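Local coordinates for DUF3501 family protein (Burkholderia pseudomallei K96243, PDB 3FJV) that is of unknown function but forms a two-subunit assembly, each chain built on an eight-stranded antiparallel sheet flanked by helices, at residues L44-D47 with Y53-H56; H56-I61 with Q71-A76; D120-V125 with K156-A161. All blocks are in the same frame, centred on the assembly; numbering follows the deposited sequence.

Interaction 1 (L44-D47 with Y53-H56)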
ATOM      1  N   LEU A  44      10.235   1.974 -12.493  1.00 16.26           N
ATOM      2  CA  LEU A  44      10.959   0.851 -13.052  1.00 17.13           C
ATOM      3  C   LEU A  44      10.188   0.372 -14.237  1.00 17.00           C
ATOM      4  O   LEU A  44       9.052  -0.114 -14.092  1.00 17.30           O
ATOM      5  CB  LEU A  44      11.165  -0.280 -12.055  1.00 18.82           C
ATOM      6  CG  LEU A  44      12.032  -1.461 -12.584  1.00 16.68           C
ATOM      7  CD1 LEU A  44      13.494  -1.054 -12.667  1.00 18.89           C
ATOM      8  CD2 LEU A  44      11.815  -2.666 -11.646  1.00 15.33           C
ATOM      9  N   PHE A  45      10.799   0.501 -15.420  1.00 13.86           N
ATOM     10  CA  PHE A  45      10.209  -0.058 -16.628  1.00 14.59           C
ATOM     11  C   PHE A  45      10.390  -1.565 -16.629  1.00 14.40           C
ATOM     12  O   PHE A  45      11.513  -2.072 -16.508  1.00 14.92           O
ATOM     13  CB  PHE A  45      10.784   0.606 -17.866  1.00 15.44           C
ATOM     14  CG  PHE A  45      10.283   1.979 -18.043  1.00 13.02           C
ATOM     15  CD1 PHE A  45       9.080   2.188 -18.716  1.00 10.85           C
ATOM     16  CD2 PHE A  45      10.939   3.068 -17.447  1.00 17.64           C
ATOM     17  CE1 PHE A  45       8.563   3.476 -18.890  1.00 16.80           C
ATOM     18  CE2 PHE A  45      10.453   4.359 -17.583  1.00 16.36           C
ATOM     19  CZ  PHE A  45       9.215   4.580 -18.295  1.00 21.06           C
ATOM     20  N   GLU A  46       9.280  -2.276 -16.714  1.00 12.24           N
ATOM     21  CA  GLU A  46       9.254  -3.722 -16.497  1.00 12.78           C
ATOM     22  C   GLU A  46       9.476  -4.529 -17.773  1.00 15.95           C
ATOM     23  O   GLU A  46       8.973  -4.178 -18.862  1.00 15.66           O
ATOM     24  CB  GLU A  46       7.959  -4.143 -15.801  1.00 14.68           C
ATOM     25  CG  GLU A  46       7.686  -3.417 -14.504  1.00 15.73           C
ATOM     26  CD  GLU A  46       8.394  -3.999 -13.249  1.00 19.69           C
ATOM     27  OE1 GLU A  46       9.133  -5.009 -13.383  1.00 14.17           O
ATOM     28  OE2 GLU A  46       8.112  -3.494 -12.121  1.00 17.57           O
ATOM     29  N   ASP A  47      10.246  -5.608 -17.656  1.00 15.64           N
ATOM     30  CA  ASP A  47      10.466  -6.536 -18.778  1.00 16.64           C
ATOM     31  C   ASP A  47      10.524  -7.988 -18.277  1.00 17.57           C
ATOM     32  O   ASP A  47      10.189  -8.252 -17.115  1.00 15.42           O
ATOM     33  CB  ASP A  47      11.732  -6.117 -19.589  1.00 15.36           C
ATOM     34  CG  ASP A  47      13.039  -6.203 -18.763  1.00 18.53           C
ATOM     35  OD1 ASP A  47      13.039  -6.914 -17.710  1.00 14.78           O
ATOM     36  OD2 ASP A  47      14.071  -5.582 -19.158  1.00 17.07           O
ATOM     37  N   TYR A  53      11.815 -12.299 -12.015  1.00 15.72           N
ATOM     38  CA  TYR A  53      12.409 -12.138 -10.702  1.00 15.54           C
ATOM     39  C   TYR A  53      11.360 -11.852  -9.625  1.00 19.49           C
ATOM     40  O   TYR A  53      11.354 -12.483  -8.574  1.00 15.82           O
ATOM     41  CB  TYR A  53      13.409 -10.996 -10.726  1.00 13.25           C
ATOM     42  CG  TYR A  53      14.010 -10.650  -9.389  1.00 12.65           C
ATOM     43  CD1 TYR A  53      14.936 -11.495  -8.798  1.00 16.01           C
ATOM     44  CD2 TYR A  53      13.675  -9.491  -8.719  1.00 15.22           C
ATOM     45  CE1 TYR A  53      15.501 -11.221  -7.561  1.00 16.63           C
ATOM     46  CE2 TYR A  53      14.288  -9.162  -7.479  1.00 18.13           C
ATOM     47  CZ  TYR A  53      15.189 -10.034  -6.914  1.00 18.14           C
ATOM     48  OH  TYR A  53      15.818  -9.762  -5.721  1.00 18.98           O
ATOM     49  N   GLN A  54      10.459 -10.905  -9.881  1.00 16.68           N
ATOM     50  CA  GLN A  54       9.482 -10.621  -8.880  1.00 16.45           C
ATOM     51  C   GLN A  54       8.642 -11.857  -8.576  1.00 16.41           C
ATOM     52  O   GLN A  54       8.274 -12.074  -7.421  1.00 16.09           O
ATOM     53  CB  GLN A  54       8.589  -9.446  -9.299  1.00 14.95           C
ATOM     54  CG  GLN A  54       9.270  -8.103  -9.094  1.00 13.65           C
ATOM     55  CD  GLN A  54       8.538  -6.971  -9.751  1.00 18.29           C
ATOM     56  OE1 GLN A  54       8.923  -6.492 -10.861  1.00 21.95           O
ATOM     57  NE2 GLN A  54       7.480  -6.541  -9.119  1.00 11.94           N
ATOM     58  N   ILE A  55       8.257 -12.589  -9.612  1.00 19.98           N
ATOM     59  CA  ILE A  55       7.447 -13.809  -9.419  1.00 17.46           C
ATOM     60  C   ILE A  55       8.241 -14.830  -8.628  1.00 17.87           C
ATOM     61  O   ILE A  55       7.766 -15.387  -7.641  1.00 16.30           O
ATOM     62  CB  ILE A  55       6.914 -14.419 -10.742  1.00 18.68           C
ATOM     63  CG1 ILE A  55       5.951 -13.465 -11.451  1.00 16.21           C
ATOM     64  CG2 ILE A  55       6.214 -15.761 -10.456  1.00 17.66           C
ATOM     65  CD1 ILE A  55       5.803 -13.785 -12.924  1.00 18.33           C
ATOM     66  N   HIS A  56       9.488 -15.045  -9.014  1.00 17.24           N
ATOM     67  CA  HIS A  56      10.331 -15.957  -8.266  1.00 17.18           C
ATOM     68  C   HIS A  56      10.419 -15.556  -6.769  1.00 15.91           C
ATOM     69  O   HIS A  56      10.325 -16.405  -5.853  1.00 16.25           O
ATOM     70  CB  HIS A  56      11.726 -16.008  -8.894  1.00 15.89           C
ATOM     71  CG  HIS A  56      11.831 -16.861 -10.133  1.00 14.64           C
ATOM     72  ND1 HIS A  56      12.771 -16.613 -11.105  1.00 14.73           N
ATOM     73  CD2 HIS A  56      11.202 -17.998 -10.499  1.00 15.95           C
ATOM     74  CE1 HIS A  56      12.717 -17.568 -12.023  1.00 18.61           C
ATOM     75  NE2 HIS A  56      11.784 -18.424 -11.677  1.00 20.65           N
TER
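Glu46 and Gln54 are the two residues that meet where strand 41-45 leads through Asp47, the N-cap, into helix 48-62, at a helix start with one half of a capping box. The touch is small and purely between side-chain ends. The carboxylate of Glu46 and the amide of Gln54 approach with their chains crossing at about a right angle and their planes turned 38° apart. Glu46 OE1 lies 2.9 Å from the atom modelled as Gln54 OE1, but the amide is probably turned over in the model. Gln54 reaches out extended beyond CG, whereas Glu46 is bent at its second torsion (chi2 -84°), which turns the carboxylate toward Gln54.

Hydrogen bonds beyond the pair fix the acid. Its OE1 is held by Thr50, in the first turn of the helix, and its OE2 by Thr90 on strand 86-93, so the buried carboxylate ties helix to sheet. The Thr50 hydroxyl also bonds the backbone N of Asp47, the N3 side-chain half of a capping-box arrangement, and the side chain of Asp47 itself caps the helix start.

Packing contributes as well. Gln54 rests against Tyr77 of helix 67-77 and Thr99 of the second subunit, placing this junction beside the subunit interface. On the carboxylate itself, Glu46 OE2 is the more distant oxygen, 3.4 Å from the atom modelled as Gln54 OE1.

Interaction 2 (H56-I61 with Q71-A76)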
ATOM      1  N   HIS A  56       9.488 -15.045  -9.014  1.00 17.24           N
ATOM      2  CA  HIS A  56      10.331 -15.957  -8.266  1.00 17.18           C
ATOM      3  C   HIS A  56      10.419 -15.556  -6.769  1.00 15.91           C
ATOM      4  O   HIS A  56      10.325 -16.405  -5.853  1.00 16.25           O
ATOM      5  CB  HIS A  56      11.726 -16.008  -8.894  1.00 15.89           C
ATOM      6  CG  HIS A  56      11.831 -16.861 -10.133  1.00 14.64           C
ATOM      7  ND1 HIS A  56      12.771 -16.613 -11.105  1.00 14.73           N
ATOM      8  CD2 HIS A  56      11.202 -17.998 -10.499  1.00 15.95           C
ATOM      9  CE1 HIS A  56      12.717 -17.568 -12.023  1.00 18.61           C
ATOM     10  NE2 HIS A  56      11.784 -18.424 -11.677  1.00 20.65           N
ATOM     11  N   GLU A  57      10.591 -14.268  -6.528  1.00 14.34           N
ATOM     12  CA  GLU A  57      10.701 -13.725  -5.189  1.00 15.93           C
ATOM     13  C   GLU A  57       9.413 -13.933  -4.366  1.00 15.08           C
ATOM     14  O   GLU A  57       9.450 -14.429  -3.233  1.00 15.19           O
ATOM     15  CB  GLU A  57      11.106 -12.238  -5.253  1.00 14.04           C
ATOM     16  CG  GLU A  57      12.627 -11.973  -5.439  1.00 14.44           C
ATOM     17  CD  GLU A  57      13.442 -12.521  -4.302  1.00 16.05           C
ATOM     18  OE1 GLU A  57      13.232 -12.061  -3.161  1.00 19.05           O
ATOM     19  OE2 GLU A  57      14.245 -13.444  -4.520  1.00 17.22           O
HETATM   20  N   MSE A  58       8.278 -13.669  -4.981  1.00 12.65           N
HETATM   21  CA  MSE A  58       7.023 -13.907  -4.310  1.00 15.15           C
HETATM   22  C   MSE A  58       6.823 -15.377  -3.938  1.00 14.64           C
HETATM   23  O   MSE A  58       6.483 -15.691  -2.795  1.00 14.28           O
HETATM   24  CB  MSE A  58       5.835 -13.466  -5.174  1.00 13.53           C
HETATM   25  CG  MSE A  58       4.418 -13.638  -4.477  1.00 12.13           C
HETATM   26 SE   MSE A  58       3.980 -12.372  -3.132  0.75  7.77          SE
HETATM   27  CE  MSE A  58       2.998 -11.054  -4.209  1.00  9.04           C
ATOM     28  N   LEU A  59       7.012 -16.251  -4.921  1.00 15.44           N
ATOM     29  CA  LEU A  59       6.913 -17.683  -4.702  1.00 15.55           C
ATOM     30  C   LEU A  59       7.869 -18.153  -3.605  1.00 15.29           C
ATOM     31  O   LEU A  59       7.464 -18.932  -2.728  1.00 14.93           O
ATOM     32  CB  LEU A  59       7.134 -18.461  -5.997  1.00 15.34           C
ATOM     33  CG  LEU A  59       6.188 -18.148  -7.168  1.00 14.14           C
ATOM     34  CD1 LEU A  59       6.616 -18.875  -8.462  1.00 11.25           C
ATOM     35  CD2 LEU A  59       4.718 -18.429  -6.813  1.00 13.44           C
ATOM     36  N   HIS A  60       9.097 -17.644  -3.613  1.00 17.14           N
ATOM     37  CA  HIS A  60      10.112 -18.043  -2.631  1.00 15.64           C
ATOM     38  C   HIS A  60       9.722 -17.669  -1.172  1.00 17.24           C
ATOM     39  O   HIS A  60       9.723 -18.521  -0.241  1.00 16.27           O
ATOM     40  CB  HIS A  60      11.463 -17.429  -2.968  1.00 16.85           C
ATOM     41  CG  HIS A  60      12.540 -17.737  -1.942  1.00 19.01           C
ATOM     42  ND1 HIS A  60      13.275 -18.896  -1.967  1.00 19.47           N
ATOM     43  CD2 HIS A  60      12.968 -17.051  -0.854  1.00 15.66           C
ATOM     44  CE1 HIS A  60      14.115 -18.912  -0.941  1.00 21.81           C
ATOM     45  NE2 HIS A  60      13.955 -17.800  -0.255  1.00 20.88           N
ATOM     46  N   ILE A  61       9.323 -16.412  -1.006  1.00 14.26           N
ATOM     47  CA  ILE A  61       9.021 -15.868   0.300  1.00 17.34           C
ATOM     48  C   ILE A  61       7.736 -16.491   0.869  1.00 16.91           C
ATOM     49  O   ILE A  61       7.695 -16.792   2.053  1.00 15.21           O
ATOM     50  CB  ILE A  61       8.901 -14.312   0.253  1.00 16.27           C
ATOM     51  CG1 ILE A  61      10.303 -13.702   0.066  1.00 25.42           C
ATOM     52  CG2 ILE A  61       8.310 -13.800   1.548  1.00 17.16           C
ATOM     53  CD1 ILE A  61      10.321 -12.164  -0.399  1.00 31.42           C
ATOM     54  N   GLN A  71      -0.051 -20.073 -10.638  1.00 18.56           N
ATOM     55  CA  GLN A  71      -0.781 -19.371 -11.704  1.00 16.86           C
ATOM     56  C   GLN A  71      -1.317 -18.037 -11.228  1.00 16.80           C
ATOM     57  O   GLN A  71      -1.295 -17.061 -11.981  1.00 15.86           O
ATOM     58  CB  GLN A  71      -1.944 -20.210 -12.272  1.00 18.47           C
ATOM     59  CG  GLN A  71      -2.538 -19.648 -13.592  1.00 18.02           C
ATOM     60  CD  GLN A  71      -1.475 -19.480 -14.670  1.00 17.14           C
ATOM     61  OE1 GLN A  71      -0.770 -20.429 -14.976  1.00 22.48           O
ATOM     62  NE2 GLN A  71      -1.375 -18.274 -15.263  1.00 18.72           N
ATOM     63  N   ALA A  72      -1.763 -17.987  -9.975  1.00 16.66           N
ATOM     64  CA  ALA A  72      -2.322 -16.772  -9.400  1.00 17.21           C
ATOM     65  C   ALA A  72      -1.250 -15.667  -9.309  1.00 18.51           C
ATOM     66  O   ALA A  72      -1.569 -14.497  -9.474  1.00 18.37           O
ATOM     67  CB  ALA A  72      -2.951 -17.062  -8.022  1.00 17.47           C
ATOM     68  N   GLU A  73       0.010 -16.029  -9.041  1.00 15.18           N
ATOM     69  CA  GLU A  73       1.046 -14.998  -9.051  1.00 16.92           C
ATOM     70  C   GLU A  73       1.378 -14.552 -10.460  1.00 16.91           C
ATOM     71  O   GLU A  73       1.561 -13.367 -10.694  1.00 16.73           O
ATOM     72  CB  GLU A  73       2.325 -15.451  -8.342  1.00 16.16           C
ATOM     73  CG  GLU A  73       2.162 -15.902  -6.894  1.00 21.22           C
ATOM     74  CD  GLU A  73       1.454 -14.871  -6.019  1.00 20.43           C
ATOM     75  OE1 GLU A  73       1.455 -13.645  -6.338  1.00 17.53           O
ATOM     76  OE2 GLU A  73       0.885 -15.301  -4.998  1.00 18.90           O
ATOM     77  N   LEU A  74       1.467 -15.481 -11.420  1.00 17.70           N
ATOM     78  CA  LEU A  74       1.641 -15.092 -12.839  1.00 18.20           C
ATOM     79  C   LEU A  74       0.562 -14.087 -13.270  1.00 17.00           C
ATOM     80  O   LEU A  74       0.824 -13.045 -13.936  1.00 17.93           O
ATOM     81  CB  LEU A  74       1.595 -16.356 -13.722  1.00 16.88           C
ATOM     82  CG  LEU A  74       2.895 -17.173 -13.873  1.00 26.25           C
ATOM     83  CD1 LEU A  74       2.577 -18.559 -14.415  1.00 24.74           C
ATOM     84  CD2 LEU A  74       3.943 -16.483 -14.787  1.00 23.49           C
ATOM     85  N   ASP A  75      -0.681 -14.368 -12.880  1.00 15.14           N
ATOM     86  CA  ASP A  75      -1.798 -13.538 -13.330  1.00 13.18           C
ATOM     87  C   ASP A  75      -1.771 -12.216 -12.592  1.00 17.21           C
ATOM     88  O   ASP A  75      -2.108 -11.193 -13.150  1.00 19.13           O
ATOM     89  CB  ASP A  75      -3.134 -14.215 -13.054  1.00 16.59           C
ATOM     90  CG  ASP A  75      -3.371 -15.458 -13.892  1.00 23.09           C
ATOM     91  OD1 ASP A  75      -2.647 -15.686 -14.859  1.00 20.94           O
ATOM     92  OD2 ASP A  75      -4.311 -16.224 -13.574  1.00 23.41           O
ATOM     93  N   ALA A  76      -1.314 -12.206 -11.330  1.00 17.99           N
ATOM     94  CA  ALA A  76      -1.235 -10.959 -10.577  1.00 16.62           C
ATOM     95  C   ALA A  76      -0.210  -9.968 -11.159  1.00 15.78           C
ATOM     96  O   ALA A  76      -0.395  -8.717 -11.068  1.00 18.54           O
ATOM     97  CB  ALA A  76      -0.906 -11.219  -9.112  1.00 13.66           C
TER
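Glu73 lays its aliphatic stem against Leu59 and its carboxylate face against selenomethionine 58 (Met58), joining two consecutive helices, 48-62 and 67-77, that are linked by a short loop. The backbones stay well apart, the nearest CA atoms being those of Met58 and Glu73 at 7.7 Å, and the space between is bridged by these three buried side chains.

Two kinds of surface of the same glutamate are used. Its CG packs on Leu59 CD2 at 3.6 Å, the two side chains sliding past each other in opposite directions. Farther out, the Glu73 and Met58 side chains cross at about a right angle, and Met58 CG sits over the face of the carboxylate, 3.5 Å from Glu73 OE1. With CG on the far side from its backbone N (chi1 -177°), the Met58 chain starts out toward helix 67-77; bends at chi2 and chi3 then bring the methyl CE back over the same face, 3.7 Å from Glu73 OE1.

No hydrogen bond links the two segments; the charge on Glu73 is met across the dimer, where OE2 forms a salt bridge to Arg107 of the second subunit. Ala76 packs on Ala103 of that subunit and Met58 on its Gln100, so the helix pair contributes to the interface. Within helix 67-77, Gln71 and Asp75 are joined one turn apart: Gln71 NE2 donates to Asp75 OD1 over 2.9 Å, in the plane of its own amide but 41° out of the carboxylate plane.

Interaction 3 (D120-V125 with K156-A161); sequences DDEAPV and KAKLKA
Three consecutive acids, Asp120, Asp121 and Glu122, converge on a single ammonium group, that of Lys158. The acids lie in the loop of a beta-hairpin between strands 115-119 and 125-129; the lysine projects from the last turn of helix 153-160. The result is a salt-bridge network at the surface that fastens the hairpin loop to the helix.

The lysine does the reaching. Extended throughout beyond CG, it carries NZ in among the carboxylates. Asp120 OD2 lies 3.1 Å from Lys158 NZ, a hydrogen-bonded salt bridge that uses the anti side of the carboxylate and is 17° out of its plane. Asp121 OD1 forms a second salt bridge, 2.7 Å from Lys158 NZ. To place it there, Asp121 holds CG between its backbone N and carbonyl carbon (chi1 61°). Glu122 OE2 is modelled only 2.5 Å from Lys158 NZ, also as a hydrogen-bonded salt bridge, though so short a length is doubtful as a precise value. The two aspartates meet the lysine chain at about right angles.

Methylenes join in as well: Lys158 CD packs 3.8 Å from Asp120 CB. Ala163 and Val119 also touch the lysine, while Glu122 leans on Ala154 and Met155 of the helix.

Three acids share one base, so the cluster probably retains net negative charge. The mutual repulsion of the acids is probably relieved largely by the shared ammonium and by solvent, and the lysine, so surrounded, is likely to stay protonated.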
ATOM      1  N   ASP A 120      10.711  12.401 -28.479  1.00 21.39           N
ATOM      2  CA  ASP A 120      11.060  13.518 -29.396  1.00 26.48           C
ATOM      3  C   ASP A 120      10.014  14.644 -29.329  1.00 24.64           C
ATOM      4  O   ASP A 120       9.635  15.064 -28.255  1.00 27.70           O
ATOM      5  CB  ASP A 120      11.182  12.940 -30.836  1.00 28.60           C
ATOM      6  CG  ASP A 120      12.018  13.819 -31.783  1.00 38.59           C
ATOM      7  OD1 ASP A 120      12.979  14.479 -31.318  1.00 53.91           O
ATOM      8  OD2 ASP A 120      11.705  13.831 -32.994  1.00 50.44           O
ATOM      9  N   ASP A 121       9.540  15.152 -30.462  1.00 26.40           N
ATOM     10  CA  ASP A 121       8.522  16.222 -30.441  1.00 25.70           C
ATOM     11  C   ASP A 121       7.114  15.712 -30.654  1.00 27.09           C
ATOM     12  O   ASP A 121       6.244  16.447 -31.061  1.00 26.08           O
ATOM     13  CB  ASP A 121       8.835  17.282 -31.475  1.00 30.80           C
ATOM     14  CG  ASP A 121       8.843  16.731 -32.871  1.00 36.66           C
ATOM     15  OD1 ASP A 121       8.942  15.472 -33.019  1.00 49.27           O
ATOM     16  OD2 ASP A 121       8.758  17.550 -33.813  1.00 50.48           O
ATOM     17  N   GLU A 122       6.846  14.457 -30.322  1.00 24.25           N
ATOM     18  CA  GLU A 122       5.497  13.935 -30.533  1.00 21.81           C
ATOM     19  C   GLU A 122       4.623  14.375 -29.354  1.00 19.17           C
ATOM     20  O   GLU A 122       5.152  14.953 -28.376  1.00 17.26           O
ATOM     21  CB  GLU A 122       5.593  12.406 -30.680  1.00 17.43           C
ATOM     22  CG  GLU A 122       6.539  11.964 -31.818  1.00 18.75           C
ATOM     23  CD  GLU A 122       5.966  12.238 -33.208  1.00 19.16           C
ATOM     24  OE1 GLU A 122       4.727  12.138 -33.360  1.00 18.72           O
ATOM     25  OE2 GLU A 122       6.729  12.631 -34.105  1.00 25.83           O
ATOM     26  N   ALA A 123       3.308  14.141 -29.448  1.00 21.44           N
ATOM     27  CA  ALA A 123       2.414  14.451 -28.335  1.00 22.28           C
ATOM     28  C   ALA A 123       2.840  13.690 -27.082  1.00 21.97           C
ATOM     29  O   ALA A 123       3.238  12.511 -27.170  1.00 20.37           O
ATOM     30  CB  ALA A 123       0.966  14.111 -28.654  1.00 20.85           C
ATOM     31  N   PRO A 124       2.720  14.325 -25.915  1.00 21.22           N
ATOM     32  CA  PRO A 124       3.033  13.578 -24.692  1.00 20.73           C
ATOM     33  C   PRO A 124       2.049  12.424 -24.477  1.00 19.23           C
ATOM     34  O   PRO A 124       0.906  12.486 -24.969  1.00 14.81           O
ATOM     35  CB  PRO A 124       2.876  14.591 -23.573  1.00 22.97           C
ATOM     36  CG  PRO A 124       2.429  15.899 -24.179  1.00 26.04           C
ATOM     37  CD  PRO A 124       2.294  15.721 -25.668  1.00 26.89           C
ATOM     38  N   VAL A 125       2.519  11.372 -23.809  1.00 17.50           N
ATOM     39  CA  VAL A 125       1.705  10.206 -23.444  1.00 17.81           C
ATOM     40  C   VAL A 125       1.602  10.060 -21.912  1.00 16.14           C
ATOM     41  O   VAL A 125       2.570   9.798 -21.212  1.00 18.12           O
ATOM     42  CB  VAL A 125       2.224   8.892 -24.088  1.00 17.66           C
ATOM     43  CG1 VAL A 125       1.505   7.608 -23.440  1.00 19.77           C
ATOM     44  CG2 VAL A 125       2.042   8.956 -25.606  1.00 23.15           C
ATOM     45  N   LYS A 156       6.931   4.935 -31.810  1.00 17.37           N
ATOM     46  CA  LYS A 156       7.730   3.755 -31.850  1.00 15.08           C
ATOM     47  C   LYS A 156       8.908   3.912 -32.839  1.00 15.16           C
ATOM     48  O   LYS A 156      10.034   3.494 -32.548  1.00 18.47           O
ATOM     49  CB  LYS A 156       6.897   2.534 -32.258  1.00 17.67           C
ATOM     50  CG  LYS A 156       5.962   1.986 -31.234  1.00 20.61           C
ATOM     51  CD  LYS A 156       5.447   0.678 -31.825  1.00 25.62           C
ATOM     52  CE  LYS A 156       4.301   0.121 -31.133  1.00 30.82           C
ATOM     53  NZ  LYS A 156       3.720  -0.980 -31.972  1.00 24.28           N
ATOM     54  N   ALA A 157       8.640   4.470 -34.013  1.00 13.74           N
ATOM     55  CA  ALA A 157       9.678   4.609 -35.023  1.00 15.80           C
ATOM     56  C   ALA A 157      10.844   5.462 -34.425  1.00 18.16           C
ATOM     57  O   ALA A 157      12.044   5.107 -34.531  1.00 16.45           O
ATOM     58  CB  ALA A 157       9.125   5.275 -36.285  1.00 15.09           C
ATOM     59  N   LYS A 158      10.472   6.601 -33.874  1.00 15.87           N
ATOM     60  CA  LYS A 158      11.461   7.602 -33.419  1.00 18.32           C
ATOM     61  C   LYS A 158      12.248   7.023 -32.260  1.00 18.50           C
ATOM     62  O   LYS A 158      13.444   7.082 -32.274  1.00 16.54           O
ATOM     63  CB  LYS A 158      10.803   8.948 -33.044  1.00 13.30           C
ATOM     64  CG  LYS A 158      10.374   9.759 -34.263  1.00 15.40           C
ATOM     65  CD  LYS A 158       9.840  11.076 -33.912  1.00 23.14           C
ATOM     66  CE  LYS A 158       9.631  11.954 -35.124  1.00 21.91           C
ATOM     67  NZ  LYS A 158       9.091  13.246 -34.552  1.00 25.92           N
ATOM     68  N   LEU A 159      11.572   6.368 -31.319  1.00 17.42           N
ATOM     69  CA  LEU A 159      12.256   5.776 -30.187  1.00 17.09           C
ATOM     70  C   LEU A 159      13.286   4.708 -30.598  1.00 19.72           C
ATOM     71  O   LEU A 159      14.469   4.730 -30.166  1.00 17.27           O
ATOM     72  CB  LEU A 159      11.228   5.188 -29.217  1.00 16.61           C
ATOM     73  CG  LEU A 159      11.726   4.834 -27.844  1.00 18.25           C
ATOM     74  CD1 LEU A 159      12.288   6.089 -27.153  1.00 21.46           C
ATOM     75  CD2 LEU A 159      10.617   4.152 -27.040  1.00 26.19           C
ATOM     76  N   LYS A 160      12.863   3.792 -31.464  1.00 18.46           N
ATOM     77  CA  LYS A 160      13.771   2.735 -31.990  1.00 15.95           C
ATOM     78  C   LYS A 160      14.882   3.325 -32.776  1.00 18.45           C
ATOM     79  O   LYS A 160      15.969   2.770 -32.800  1.00 20.03           O
ATOM     80  CB  LYS A 160      13.008   1.741 -32.857  1.00 15.88           C
ATOM     81  CG  LYS A 160      12.084   0.878 -32.021  1.00 19.28           C
ATOM     82  CD  LYS A 160      11.148   0.031 -32.881  1.00 25.21           C
ATOM     83  CE  LYS A 160      10.441  -1.049 -32.066  1.00 29.18           C
ATOM     84  NZ  LYS A 160      11.369  -2.122 -31.520  1.00 23.60           N
ATOM     85  N   ALA A 161      14.636   4.471 -33.393  1.00 19.85           N
ATOM     86  CA  ALA A 161      15.660   5.175 -34.099  1.00 20.00           C
ATOM     87  C   ALA A 161      16.615   5.967 -33.177  1.00 20.45           C
ATOM     88  O   ALA A 161      17.487   6.634 -33.673  1.00 20.75           O
ATOM     89  CB  ALA A 161      15.005   6.090 -35.139  1.00 18.22           C
TER

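Overall arrangement
Interactions 1 and 2 are neighbours on helix 48-62, sharing His56, with centres 11 Å apart; they touch directly through Ile55 CD1 and Leu74 CD2 at 3.8 Å. Both lie near the second subunit. Interaction 3 stands apart: its centre is 24 Å from that of interaction 1 and 34 Å from that of interaction 2, on the opposite side of the chain's centre from the latter, and no other chain of the assembly touches its segments. No active site is established; a bound glycerol, probably from the crystallisation liquor, lies about 5 Å from the Glu73 side chain. Between nearest atoms, interaction 3 comes no closer than about 8 Å to interaction 1 and about 21 Å to interaction 2.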